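Local coordinates for protein MlnE (Bacillus amyloliquefaciens subsp. plantarum, PDB 5D2E) that carries, in this N-terminal piece of a larger synthase, a B-type ketoreductase of the macrolactin assembly line that binds NADP and probably reduces beta-keto groups of the growing polyketide, at residues A[105-108]-A[109-112]; A[154-157]-A[158-162]; A[178-181]-A[182-185]; A[290-293]-A[294-298]; A[429-432]-A[433-437]. One frame throughout, in Å; residues are numbered along the deposited sequence.

Interaction 1: A[105-108]-A[109-112]; sequences FTKG and EDYD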
loop_
_atom_site.group_PDB
_atom_site.type_symbol
_atom_site.label_atom_id
_atom_site.label_comp_id
_atom_site.label_asym_id
_atom_site.label_seq_id
_atom_site.Cartn_x
_atom_site.Cartn_y
_atom_site.Cartn_z
ATOM N N PHE A 105 21.821 -8.671 1.407
ATOM C CA PHE A 105 20.428 -8.928 1.089
ATOM C C PHE A 105 19.814 -8.036 -0.001
ATOM O O PHE A 105 18.714 -8.294 -0.485
ATOM C CB PHE A 105 19.588 -8.795 2.354
ATOM C CG PHE A 105 19.819 -9.904 3.344
ATOM C CD1 PHE A 105 19.637 -11.236 2.987
ATOM C CD2 PHE A 105 20.180 -9.623 4.637
ATOM C CE1 PHE A 105 19.832 -12.247 3.914
ATOM C CE2 PHE A 105 20.376 -10.646 5.572
ATOM C CZ PHE A 105 20.195 -11.927 5.224
ATOM N N THR A 106 20.534 -7.001 -0.307
ATOM C CA THR A 106 20.259 -6.124 -1.471
ATOM C C THR A 106 20.885 -6.562 -2.810
ATOM O O THR A 106 20.495 -6.031 -3.862
ATOM C CB THR A 106 20.742 -4.664 -1.200
ATOM O OG1 THR A 106 22.160 -4.597 -1.307
ATOM C CG2 THR A 106 20.414 -4.176 0.214
ATOM N N LYS A 107 21.858 -7.498 -2.807
ATOM C CA LYS A 107 22.554 -7.886 -4.055
ATOM C C LYS A 107 21.963 -9.105 -4.694
ATOM O O LYS A 107 22.109 -10.225 -4.184
ATOM C CB LYS A 107 23.991 -8.213 -3.787
ATOM C CG LYS A 107 24.968 -7.091 -3.886
ATOM C CD LYS A 107 26.286 -7.699 -4.353
ATOM C CE LYS A 107 27.418 -6.696 -4.169
ATOM N NZ LYS A 107 28.713 -7.385 -3.939
ATOM N N GLY A 108 21.383 -8.938 -5.877
ATOM C CA GLY A 108 20.802 -10.055 -6.569
ATOM C C GLY A 108 21.735 -11.188 -6.836
ATOM O O GLY A 108 21.330 -12.378 -6.803
ATOM N N GLU A 109 22.995 -10.823 -7.108
ATOM C CA GLU A 109 24.036 -11.775 -7.384
ATOM C C GLU A 109 24.227 -12.736 -6.188
ATOM O O GLU A 109 24.605 -13.910 -6.349
ATOM C CB GLU A 109 25.354 -11.036 -7.619
ATOM C CG GLU A 109 25.490 -10.294 -8.955
ATOM C CD GLU A 109 24.807 -8.923 -9.021
ATOM O OE1 GLU A 109 24.336 -8.388 -7.973
ATOM O OE2 GLU A 109 24.721 -8.383 -10.165
ATOM N N ASP A 110 24.091 -12.196 -4.992
ATOM C CA ASP A 110 24.243 -13.046 -3.784
ATOM C C ASP A 110 23.095 -14.056 -3.669
ATOM O O ASP A 110 23.330 -15.190 -3.248
ATOM C CB ASP A 110 24.380 -12.185 -2.510
ATOM C CG ASP A 110 25.746 -11.505 -2.392
ATOM O OD1 ASP A 110 26.558 -11.547 -3.357
ATOM O OD2 ASP A 110 25.991 -10.870 -1.350
ATOM N N TYR A 111 21.861 -13.673 -4.034
ATOM C CA TYR A 111 20.760 -14.649 -4.031
ATOM C C TYR A 111 21.017 -15.729 -5.045
ATOM O O TYR A 111 20.698 -16.907 -4.814
ATOM C CB TYR A 111 19.391 -13.998 -4.235
ATOM C CG TYR A 111 18.926 -13.103 -3.117
ATOM C CD1 TYR A 111 19.281 -11.802 -3.088
ATOM C CD2 TYR A 111 18.132 -13.573 -2.062
ATOM C CE1 TYR A 111 18.877 -10.956 -2.088
ATOM C CE2 TYR A 111 17.695 -12.717 -1.045
ATOM C CZ TYR A 111 18.058 -11.412 -1.063
ATOM O OH TYR A 111 17.742 -10.445 -0.111
ATOM N N ASP A 112 21.615 -15.375 -6.193
ATOM C CA ASP A 112 21.988 -16.397 -7.174
ATOM C C ASP A 112 22.943 -17.382 -6.654
ATOM O O ASP A 112 22.794 -18.605 -6.890
ATOM C CB ASP A 112 22.596 -15.778 -8.445
ATOM C CG ASP A 112 21.610 -15.024 -9.223
ATOM O OD1 ASP A 112 20.402 -15.379 -9.296
ATOM O OD2 ASP A 112 22.062 -14.029 -9.804
HETATM O O HOH W 1 28.197 -9.156 -1.439
HETATM O O HOH W 2 21.218 -6.886 -7.810
#
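The phenol of Y111 reaches back over the start of its own helix to the backbone of F105, its OH lying 2.4 Å from F105 O. The hydroxyl donates, but so short a separation is doubtful. F105 O sits in the plane of the tyrosine ring, at its edge, and the same hydroxyl comes 3.5 Å from F105 CB; the two aromatic side chains cross at about a right angle. Y111 is aimed there by a first torsion that sets CG beside the backbone N (chi1 -67°). K107 occupies the N-cap position, and its carbonyl opens the helix: D110 N donates to K107 O at 2.9 Å from well above the carbonyl plane, and Y111 N adds a weak bond to the same oxygen. D112 N to G108 O, 3.1 Å, is the first full-strength i to i+4 bond. On the outer side, a water accepts from K107 NZ (3.1 Å) and donates to D110 OD2 (2.8 Å), bridging two opposite charges whose own atoms do not meet; OD2 also takes the backbone N-H of N104, which ties the carboxylate to the chain just before the helix. A second water accepts from G108 N. Further out, the Y111 hydroxyl also bonds S154 OG, and its ring packs on helix 141-164 and M103 of strand 100-103, while F105 lies against V87 and S89 on strand 84-89.

Interaction 2: A[154-157]-A[158-162]; sequences SLFQ and MFQAF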
loop_
_atom_site.group_PDB
_atom_site.type_symbol
_atom_site.label_atom_id
_atom_site.label_comp_id
_atom_site.label_asym_id
_atom_site.label_seq_id
_atom_site.Cartn_x
_atom_site.Cartn_y
_atom_site.Cartn_z
ATOM N N SER A 154 14.526 -6.622 -0.847
ATOM C CA SER A 154 15.108 -7.898 -0.509
ATOM C C SER A 154 14.175 -8.993 -1.038
ATOM O O SER A 154 14.593 -9.999 -1.616
ATOM C CB SER A 154 15.216 -8.045 1.034
ATOM O OG SER A 154 15.567 -9.431 1.278
ATOM N N LEU A 155 12.890 -8.811 -0.847
ATOM C CA LEU A 155 11.916 -9.798 -1.336
ATOM C C LEU A 155 11.877 -9.873 -2.850
ATOM O O LEU A 155 11.720 -10.949 -3.389
ATOM C CB LEU A 155 10.511 -9.518 -0.773
ATOM C CG LEU A 155 10.236 -9.912 0.698
ATOM C CD1 LEU A 155 8.941 -9.274 1.114
ATOM C CD2 LEU A 155 10.250 -11.428 0.984
ATOM N N PHE A 156 11.976 -8.731 -3.505
ATOM C CA PHE A 156 12.033 -8.730 -4.957
ATOM C C PHE A 156 13.262 -9.519 -5.431
ATOM O O PHE A 156 13.101 -10.411 -6.281
ATOM C CB PHE A 156 12.090 -7.325 -5.459
ATOM C CG PHE A 156 12.635 -7.205 -6.833
ATOM C CD1 PHE A 156 11.901 -7.662 -7.914
ATOM C CD2 PHE A 156 13.856 -6.637 -7.031
ATOM C CE1 PHE A 156 12.413 -7.567 -9.194
ATOM C CE2 PHE A 156 14.365 -6.543 -8.294
ATOM C CZ PHE A 156 13.633 -6.985 -9.377
ATOM N N GLN A 157 14.446 -9.231 -4.859
ATOM C CA GLN A 157 15.647 -9.974 -5.230
ATOM C C GLN A 157 15.453 -11.491 -4.976
ATOM O O GLN A 157 15.838 -12.354 -5.809
ATOM C CB GLN A 157 16.910 -9.472 -4.563
ATOM C CG GLN A 157 17.312 -8.011 -4.802
ATOM C CD GLN A 157 17.594 -7.637 -6.252
ATOM O OE1 GLN A 157 17.770 -6.443 -6.627
ATOM N NE2 GLN A 157 17.718 -8.653 -7.066
ATOM N N MET A 158 14.856 -11.824 -3.832
ATOM C CA MET A 158 14.708 -13.196 -3.438
ATOM C C MET A 158 13.777 -13.925 -4.383
ATOM O O MET A 158 14.116 -14.977 -4.892
ATOM C CB MET A 158 14.189 -13.279 -2.009
ATOM C CG MET A 158 13.972 -14.718 -1.547
ATOM S SD MET A 158 12.923 -14.830 -0.064
ATOM C CE MET A 158 11.311 -14.635 -0.863
ATOM N N PHE A 159 12.611 -13.344 -4.690
ATOM C CA PHE A 159 11.674 -14.045 -5.562
ATOM C C PHE A 159 12.198 -14.116 -6.991
ATOM O O PHE A 159 12.090 -15.142 -7.631
ATOM C CB PHE A 159 10.325 -13.371 -5.585
ATOM C CG PHE A 159 9.524 -13.591 -4.372
ATOM C CD1 PHE A 159 9.124 -14.869 -4.030
ATOM C CD2 PHE A 159 9.073 -12.522 -3.611
ATOM C CE1 PHE A 159 8.349 -15.102 -2.917
ATOM C CE2 PHE A 159 8.291 -12.752 -2.495
ATOM C CZ PHE A 159 7.935 -14.027 -2.144
ATOM N N GLN A 160 12.827 -13.067 -7.480
ATOM C CA GLN A 160 13.334 -13.126 -8.800
ATOM C C GLN A 160 14.427 -14.204 -8.935
ATOM O O GLN A 160 14.435 -14.960 -9.902
ATOM C CB GLN A 160 13.807 -11.778 -9.244
ATOM C CG GLN A 160 13.861 -11.661 -10.735
ATOM C CD GLN A 160 14.264 -10.259 -11.200
ATOM O OE1 GLN A 160 15.420 -9.871 -11.051
ATOM N NE2 GLN A 160 13.329 -9.547 -11.861
ATOM N N ALA A 161 15.371 -14.215 -8.001
ATOM C CA ALA A 161 16.443 -15.210 -7.991
ATOM C C ALA A 161 15.866 -16.590 -7.844
ATOM O O ALA A 161 16.337 -17.523 -8.540
ATOM C CB ALA A 161 17.424 -14.937 -6.851
ATOM N N PHE A 162 14.897 -16.778 -6.918
ATOM C CA PHE A 162 14.341 -18.115 -6.742
ATOM C C PHE A 162 13.705 -18.625 -8.026
ATOM O O PHE A 162 13.824 -19.825 -8.328
ATOM C CB PHE A 162 13.282 -18.189 -5.667
ATOM C CG PHE A 162 13.825 -18.197 -4.255
ATOM C CD1 PHE A 162 15.172 -17.986 -3.991
ATOM C CD2 PHE A 162 12.931 -18.347 -3.188
ATOM C CE1 PHE A 162 15.634 -18.025 -2.688
ATOM C CE2 PHE A 162 13.393 -18.348 -1.897
ATOM C CZ PHE A 162 14.753 -18.190 -1.669
#
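Four successive i to i+4 backbone bonds, from M158 N to S154 O through A161 N to Q157 O, carry the chain through residues 154-162 in regular alpha-helical geometry, each 2.9 Å long with N-H...O angles of 152° to 168°. This is the later half of helix 141-164, the helical link of a beta-alpha-beta crossover between strands 127-133 and 171-180 in the Rossmann-like N-terminal domain. One flank is apolar. L155 and M158 lie side by side and point the same way, with L155 CD2 3.8 Å from M158 CE; that methyl also sits centrally over one face of the F159 ring, 3.6 Å above its plane. Helix 186-201 closes over L155 and F159, and I128 of strand 127-133 packs on M158. On another flank F156 and Q160 run alongside each other, ring and amide planes 67° apart. The Q160 amide is held by the carbonyls of K372 and I369, in the ketoreductase family region, and F156 packs on the same two residues, so this flank joins the two domains. With the Q160 chain extended beyond CG, its NE2 comes to rest 3.4 Å from F156 CE1.

Interaction 3: A[178-181]-A[182-185]; sequences ENAE and GEVQ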
loop_
_atom_site.group_PDB
_atom_site.type_symbol
_atom_site.label_atom_id
_atom_site.label_comp_id
_atom_site.label_asym_id
_atom_site.label_seq_id
_atom_site.Cartn_x
_atom_site.Cartn_y
_atom_site.Cartn_z
ATOM N N GLU A 178 8.519 -6.478 12.728
ATOM C CA GLU A 178 8.262 -6.066 14.080
ATOM C C GLU A 178 7.559 -4.724 14.098
ATOM O O GLU A 178 7.794 -3.848 13.263
ATOM C CB GLU A 178 9.528 -5.894 14.874
ATOM C CG GLU A 178 10.306 -7.175 15.097
ATOM C CD GLU A 178 11.572 -6.910 15.900
ATOM O OE1 GLU A 178 11.950 -5.733 16.131
ATOM O OE2 GLU A 178 12.126 -7.879 16.344
ATOM N N ASN A 179 6.708 -4.590 15.097
ATOM C CA ASN A 179 6.041 -3.334 15.401
ATOM C C ASN A 179 5.849 -3.293 16.929
ATOM O O ASN A 179 6.203 -4.257 17.616
ATOM C CB ASN A 179 4.719 -3.182 14.621
ATOM C CG ASN A 179 4.177 -1.704 14.620
ATOM O OD1 ASN A 179 4.897 -0.743 14.871
ATOM N ND2 ASN A 179 2.929 -1.559 14.292
ATOM N N ALA A 180 5.322 -2.175 17.417
ATOM C CA ALA A 180 5.022 -2.034 18.859
ATOM C C ALA A 180 3.783 -1.154 19.046
ATOM O O ALA A 180 3.480 -0.262 18.212
ATOM C CB ALA A 180 6.200 -1.409 19.572
ATOM N N GLU A 181 3.135 -1.377 20.177
ATOM C CA GLU A 181 2.023 -0.552 20.623
ATOM C C GLU A 181 2.438 0.899 20.556
ATOM O O GLU A 181 3.505 1.226 20.945
ATOM C CB GLU A 181 1.617 -0.967 22.039
ATOM C CG GLU A 181 0.469 -0.164 22.596
ATOM C CD GLU A 181 0.034 -0.717 23.950
ATOM O OE1 GLU A 181 0.695 -1.631 24.487
ATOM O OE2 GLU A 181 -1.019 -0.255 24.445
ATOM N N GLY A 182 1.607 1.753 19.940
ATOM C CA GLY A 182 1.890 3.181 19.826
ATOM C C GLY A 182 2.717 3.539 18.591
ATOM O O GLY A 182 2.907 4.694 18.320
ATOM N N GLU A 183 3.144 2.536 17.813
ATOM C CA GLU A 183 3.961 2.750 16.642
ATOM C C GLU A 183 3.289 2.238 15.387
ATOM O O GLU A 183 2.392 1.394 15.441
ATOM C CB GLU A 183 5.301 2.042 16.814
ATOM C CG GLU A 183 5.996 2.413 18.094
ATOM C CD GLU A 183 6.630 3.804 18.157
ATOM O OE1 GLU A 183 6.956 4.457 17.102
ATOM O OE2 GLU A 183 6.847 4.247 19.338
ATOM N N VAL A 184 3.822 2.672 14.246
ATOM C CA VAL A 184 3.288 2.293 12.948
ATOM C C VAL A 184 4.423 1.883 12.009
ATOM O O VAL A 184 5.519 2.402 12.082
ATOM C CB VAL A 184 2.496 3.466 12.318
ATOM C CG1 VAL A 184 1.316 3.789 13.211
ATOM C CG2 VAL A 184 3.386 4.684 12.101
ATOM N N GLN A 185 4.112 0.982 11.090
ATOM C CA GLN A 185 5.062 0.488 10.079
ATOM C C GLN A 185 4.408 0.487 8.666
ATOM O O GLN A 185 4.039 -0.576 8.138
ATOM C CB GLN A 185 5.510 -0.898 10.449
ATOM C CG GLN A 185 6.403 -0.978 11.685
ATOM C CD GLN A 185 7.841 -0.521 11.465
ATOM O OE1 GLN A 185 8.125 0.327 10.640
ATOM N NE2 GLN A 185 8.741 -1.061 12.280
HETATM O O HOH W 3 5.318 2.909 21.519
#
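N179 and Q185 slide past each other in opposite directions where the chain doubles back at the end of strand 171-180, and between them they tie the closely packed side of this reversal. Q185 NE2 donates to E178 O at 3.1 Å, and N179 ND2 to E183 O at 3.2 Å; the second bond arrives from well above the carbonyl plane. Both amide nitrogens have another acceptor: G135 O for Q185, the E211 carboxylate for N179. The bent Q185 chain (chi2 -75°) lays its CG against N179 OD1, 3.5 Å away, while that oxygen weakly accepts A180 N.

The turn itself is closed by E183 N to A180 O, 2.8 Å. Its outer side is looser: G182 is exposed, and the E183 carboxylate is linked to the turn by a water that donates to E183 OE2 (3.0 Å) and to E181 O. The E181 carboxylate instead takes the backbone N-H of F216. G182, with phi 88°, takes up the left-handed backbone conformation that glycine adopts readily. This is a type II beta turn with glycine at its third position, here leading from a Rossmann-like strand to Q185, the N-cap of helix 186-201.

Interaction 4: A[290-293]-A[294-298]; sequences AEYL and AKQAE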
loop_
_atom_site.group_PDB
_atom_site.type_symbol
_atom_site.label_atom_id
_atom_site.label_comp_id
_atom_site.label_asym_id
_atom_site.label_seq_id
_atom_site.Cartn_x
_atom_site.Cartn_y
_atom_site.Cartn_z
ATOM N N ALA A 290 -10.206 18.421 -9.846
ATOM C CA ALA A 290 -10.028 19.889 -9.811
ATOM C C ALA A 290 -11.322 20.592 -10.304
ATOM O O ALA A 290 -11.780 21.545 -9.683
ATOM C CB ALA A 290 -8.833 20.350 -10.623
ATOM N N GLU A 291 -11.928 20.085 -11.360
ATOM C CA GLU A 291 -13.164 20.696 -11.857
ATOM C C GLU A 291 -14.275 20.541 -10.810
ATOM O O GLU A 291 -15.056 21.455 -10.578
ATOM C CB GLU A 291 -13.703 20.029 -13.114
ATOM C CG GLU A 291 -12.864 20.076 -14.357
ATOM C CD GLU A 291 -13.612 19.423 -15.521
ATOM O OE1 GLU A 291 -14.053 18.226 -15.432
ATOM O OE2 GLU A 291 -13.748 20.141 -16.517
ATOM N N TYR A 292 -14.369 19.353 -10.220
ATOM C CA TYR A 292 -15.342 19.084 -9.178
ATOM C C TYR A 292 -15.242 20.063 -8.025
ATOM O O TYR A 292 -16.281 20.645 -7.568
ATOM C CB TYR A 292 -15.166 17.662 -8.673
ATOM C CG TYR A 292 -16.165 17.257 -7.598
ATOM C CD1 TYR A 292 -17.476 16.940 -7.934
ATOM C CD2 TYR A 292 -15.797 17.197 -6.269
ATOM C CE1 TYR A 292 -18.389 16.561 -6.987
ATOM C CE2 TYR A 292 -16.722 16.799 -5.304
ATOM C CZ TYR A 292 -18.009 16.474 -5.677
ATOM O OH TYR A 292 -18.962 16.103 -4.731
ATOM N N LEU A 293 -14.014 20.318 -7.598
ATOM C CA LEU A 293 -13.769 21.250 -6.466
ATOM C C LEU A 293 -14.027 22.732 -6.854
ATOM O O LEU A 293 -14.509 23.531 -6.054
ATOM C CB LEU A 293 -12.357 21.150 -5.983
ATOM C CG LEU A 293 -11.913 19.810 -5.325
ATOM C CD1 LEU A 293 -10.594 20.014 -4.582
ATOM C CD2 LEU A 293 -12.997 19.277 -4.401
ATOM N N ALA A 294 -13.649 23.090 -8.067
ATOM C CA ALA A 294 -13.933 24.432 -8.605
ATOM C C ALA A 294 -15.436 24.725 -8.671
ATOM O O ALA A 294 -15.839 25.853 -8.459
ATOM C CB ALA A 294 -13.313 24.571 -9.978
ATOM N N LYS A 295 -16.262 23.702 -8.892
ATOM C CA LYS A 295 -17.668 23.887 -8.902
ATOM C C LYS A 295 -18.307 24.022 -7.522
ATOM O O LYS A 295 -19.390 24.551 -7.409
ATOM C CB LYS A 295 -18.283 22.754 -9.637
ATOM C CG LYS A 295 -17.876 22.768 -11.081
ATOM C CD LYS A 295 -18.590 21.626 -11.765
ATOM C CE LYS A 295 -17.889 21.281 -13.043
ATOM N NZ LYS A 295 -18.577 20.092 -13.559
ATOM N N GLN A 296 -17.628 23.593 -6.474
ATOM C CA GLN A 296 -18.184 23.704 -5.126
ATOM C C GLN A 296 -18.051 25.095 -4.551
ATOM O O GLN A 296 -18.820 25.483 -3.709
ATOM C CB GLN A 296 -17.485 22.709 -4.168
ATOM C CG GLN A 296 -17.955 21.280 -4.345
ATOM C CD GLN A 296 -17.399 20.302 -3.265
ATOM O OE1 GLN A 296 -16.449 20.601 -2.542
ATOM N NE2 GLN A 296 -18.009 19.135 -3.172
ATOM N N ALA A 297 -17.048 25.843 -4.943
ATOM C CA ALA A 297 -16.814 27.104 -4.296
ATOM C C ALA A 297 -15.752 27.803 -5.064
ATOM O O ALA A 297 -15.069 27.191 -5.883
ATOM C CB ALA A 297 -16.378 26.896 -2.850
ATOM N N GLU A 298 -15.604 29.091 -4.810
ATOM C CA GLU A 298 -14.543 29.867 -5.413
ATOM C C GLU A 298 -13.265 29.642 -4.686
ATOM O O GLU A 298 -12.977 30.270 -3.642
ATOM C CB GLU A 298 -14.884 31.359 -5.443
ATOM C CG GLU A 298 -16.030 31.675 -6.399
ATOM C CD GLU A 298 -16.462 33.150 -6.330
ATOM O OE1 GLU A 298 -15.802 33.961 -5.624
ATOM O OE2 GLU A 298 -17.462 33.491 -6.994
#
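Y292 throws its ring clear of the backbone N (chi1 -178°), whereas Q296, four residues on, keeps CG beside its own N (chi1 -77°) and then runs out extended; the two opposite choices bring phenol and amide together on one flank of the helix. Helix 284-296 is the crossover between strands 275-279 and 300-304 in the Rossmann fold of the ketoreductase, and these residues lie in its C-terminal part. The side chains meet at an angle, ring and amide planes 51° apart, with Q296 NE2 3.4 Å from Y292 CE2. Both polar ends turn to partners beyond the helix: the Y292 hydroxyl bonds Q485 OE1, to which Q296 NE2 adds a weak bond, and Q296 OE1 accepts the backbone N-H of V270. Two residues one turn apart are thereby fixed to helix 477-488 and to the loop before strand 275-279. The methyls of A290 and A294, a turn apart, both pack on L320 of helix 311-321.

The backbone bonds change along the segment. A294 N to A290 O is a regular bond of 2.9 Å and K295 N to E291 O remains sound at 3.1 Å, but Q296 N makes only a weak bond to Y292 O and turns to L293 O at 3.1 Å, coming from far above that carbonyl's plane. K295 lies along the surface, its ammonium making a long, weak ion pair with E24; its own chain stays extended over the E291 carbonyl, K295 CG 3.2 Å from E291 O.

Interaction 5: A[429-432]-A[433-437]; sequences DGFT and QYRSM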
loop_
_atom_site.group_PDB
_atom_site.type_symbol
_atom_site.label_atom_id
_atom_site.label_comp_id
_atom_site.label_asym_id
_atom_site.label_seq_id
_atom_site.Cartn_x
_atom_site.Cartn_y
_atom_site.Cartn_z
ATOM N N ASP A 429 -2.074 3.567 2.268
ATOM C CA ASP A 429 -3.114 3.079 3.105
ATOM C C ASP A 429 -2.649 2.986 4.602
ATOM O O ASP A 429 -3.380 3.427 5.517
ATOM C CB ASP A 429 -3.623 1.713 2.683
ATOM C CG ASP A 429 -4.154 1.660 1.240
ATOM O OD1 ASP A 429 -4.476 2.700 0.650
ATOM O OD2 ASP A 429 -4.293 0.519 0.751
ATOM N N GLY A 430 -1.455 2.440 4.822
ATOM C CA GLY A 430 -0.858 2.371 6.153
ATOM C C GLY A 430 -0.359 3.721 6.689
ATOM O O GLY A 430 -0.419 3.975 7.913
ATOM N N PHE A 431 -0.007 4.636 5.790
ATOM C CA PHE A 431 0.500 5.918 6.199
ATOM C C PHE A 431 -0.551 6.753 6.917
ATOM O O PHE A 431 -0.224 7.677 7.676
ATOM C CB PHE A 431 1.106 6.682 5.017
ATOM C CG PHE A 431 1.854 7.934 5.421
ATOM C CD1 PHE A 431 3.086 7.849 6.074
ATOM C CD2 PHE A 431 1.313 9.201 5.198
ATOM C CE1 PHE A 431 3.775 9.007 6.471
ATOM C CE2 PHE A 431 2.026 10.346 5.531
ATOM C CZ PHE A 431 3.239 10.272 6.183
ATOM N N THR A 432 -1.831 6.443 6.659
ATOM C CA THR A 432 -2.902 7.107 7.333
ATOM C C THR A 432 -2.692 6.988 8.868
ATOM O O THR A 432 -3.038 7.928 9.622
ATOM C CB THR A 432 -4.281 6.492 7.050
ATOM O OG1 THR A 432 -4.244 5.131 7.405
ATOM C CG2 THR A 432 -4.714 6.638 5.571
ATOM N N GLN A 433 -2.169 5.864 9.333
ATOM C CA GLN A 433 -1.976 5.662 10.779
ATOM C C GLN A 433 -0.847 6.520 11.320
ATOM O O GLN A 433 -0.849 6.828 12.493
ATOM C CB GLN A 433 -1.612 4.221 11.048
ATOM C CG GLN A 433 -2.771 3.277 10.795
ATOM C CD GLN A 433 -2.390 1.853 11.274
ATOM O OE1 GLN A 433 -1.913 1.652 12.431
ATOM N NE2 GLN A 433 -2.534 0.868 10.371
ATOM N N TYR A 434 0.137 6.866 10.492
ATOM C CA TYR A 434 1.191 7.736 10.895
ATOM C C TYR A 434 0.643 9.124 11.136
ATOM O O TYR A 434 0.971 9.810 12.115
ATOM C CB TYR A 434 2.320 7.743 9.852
ATOM C CG TYR A 434 3.484 8.687 10.139
ATOM C CD1 TYR A 434 3.463 10.028 9.704
ATOM C CD2 TYR A 434 4.603 8.245 10.845
ATOM C CE1 TYR A 434 4.534 10.883 9.938
ATOM C CE2 TYR A 434 5.667 9.111 11.118
ATOM C CZ TYR A 434 5.626 10.427 10.671
ATOM O OH TYR A 434 6.710 11.256 10.906
ATOM N N ARG A 435 -0.196 9.586 10.222
ATOM C CA ARG A 435 -0.749 10.936 10.378
ATOM C C ARG A 435 -1.590 11.040 11.659
ATOM O O ARG A 435 -1.570 12.055 12.336
ATOM C CB ARG A 435 -1.585 11.331 9.138
ATOM C CG ARG A 435 -0.713 11.417 7.903
ATOM C CD ARG A 435 -1.398 12.225 6.816
ATOM N NE ARG A 435 -1.063 13.649 6.959
ATOM C CZ ARG A 435 -1.924 14.613 7.179
ATOM N NH1 ARG A 435 -3.216 14.360 7.366
ATOM N NH2 ARG A 435 -1.479 15.823 7.213
ATOM N N SER A 436 -2.331 9.979 11.945
ATOM C CA SER A 436 -3.122 9.850 13.136
ATOM C C SER A 436 -2.209 9.880 14.360
ATOM O O SER A 436 -2.495 10.552 15.360
ATOM C CB SER A 436 -3.836 8.490 13.037
ATOM O OG SER A 436 -4.728 8.434 14.062
ATOM N N MET A 437 -1.193 9.021 14.349
ATOM C CA MET A 437 -0.260 8.921 15.468
ATOM C C MET A 437 0.339 10.281 15.787
ATOM O O MET A 437 0.515 10.638 16.954
ATOM C CB MET A 437 0.874 7.938 15.147
ATOM C CG MET A 437 2.031 7.876 16.158
ATOM S SD MET A 437 3.322 6.686 15.677
ATOM C CE MET A 437 4.221 7.597 14.457
HETATM O O HOH W 4 -3.785 1.200 7.810
#
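In the later half of helix 419-437, Q433 N bonds to G430 O, three residues back, at 2.9 Å, and i to i+4 bonds follow from R435 N to F431 O and S436 N to T432 O, both 3.2 Å. F431 O also accepts a weak bond from Y434 N. The side chains of F431 and Y434 both swing away from the backbone N, with chi1 of -171° and 177°, and so run side by side in the same direction. Their planes are only 17° apart, but the rings are offset with little overlap: the contact is made at F431 CE1, 3.4 Å from Y434 CD1, with an off-centre CH-pi approach of Y434 CB to the phenyl ring. R435 meets F431 at the CE2 flank of the ring, on the same side of its plane as Y434, with CG 3.8 Å from F431 CE2. Its guanidinium travels on to a salt bridge with D392, a hydrogen bond to T444 OG1 and a cation-pi contact with F403.

T432 OG1 bonds back to D429 O at 2.7 Å, satisfying the hydroxyl within the helix, while a water joins that carbonyl to Q433 NE2 (2.9 Å) on the exposed side. The carboxylate of D429 is held by S407, S446 and N448, on the strands beside the helix. Helix 386-394 packs on F431, and F137 of the N-terminal domain meets the Y434 ring steeply. Helix 419-437, which links strands 402-408 and 443-453, is a beta-alpha-beta crossover of the NADP-binding Rossmann fold, and its first turn contains Y421, which binds NADP.

How the interactions relate
Interactions 1, 2 and 3 belong to the N-terminal Rossmann-like region, interactions 4 and 5 to the ketoreductase that binds NADP. Interactions 1 and 2 form one packed unit, their centres about 8 Å apart, with Y111 CB 3.4 Å from A161 CB. Interactions 3 and 5, far apart in sequence, meet across the domain boundary with centres about 11 Å apart: V184 CG1 packs 3.7 Å from Q433 CB, and G182 O lies 3.3 Å from M437 SD. Interaction 4 touches none of these; interaction 5 lies nearest, about 27 Å between centres. It comes closer to the cofactor: the side chain of A290 is about 11 Å from NADP, that of F431 about 14 Å.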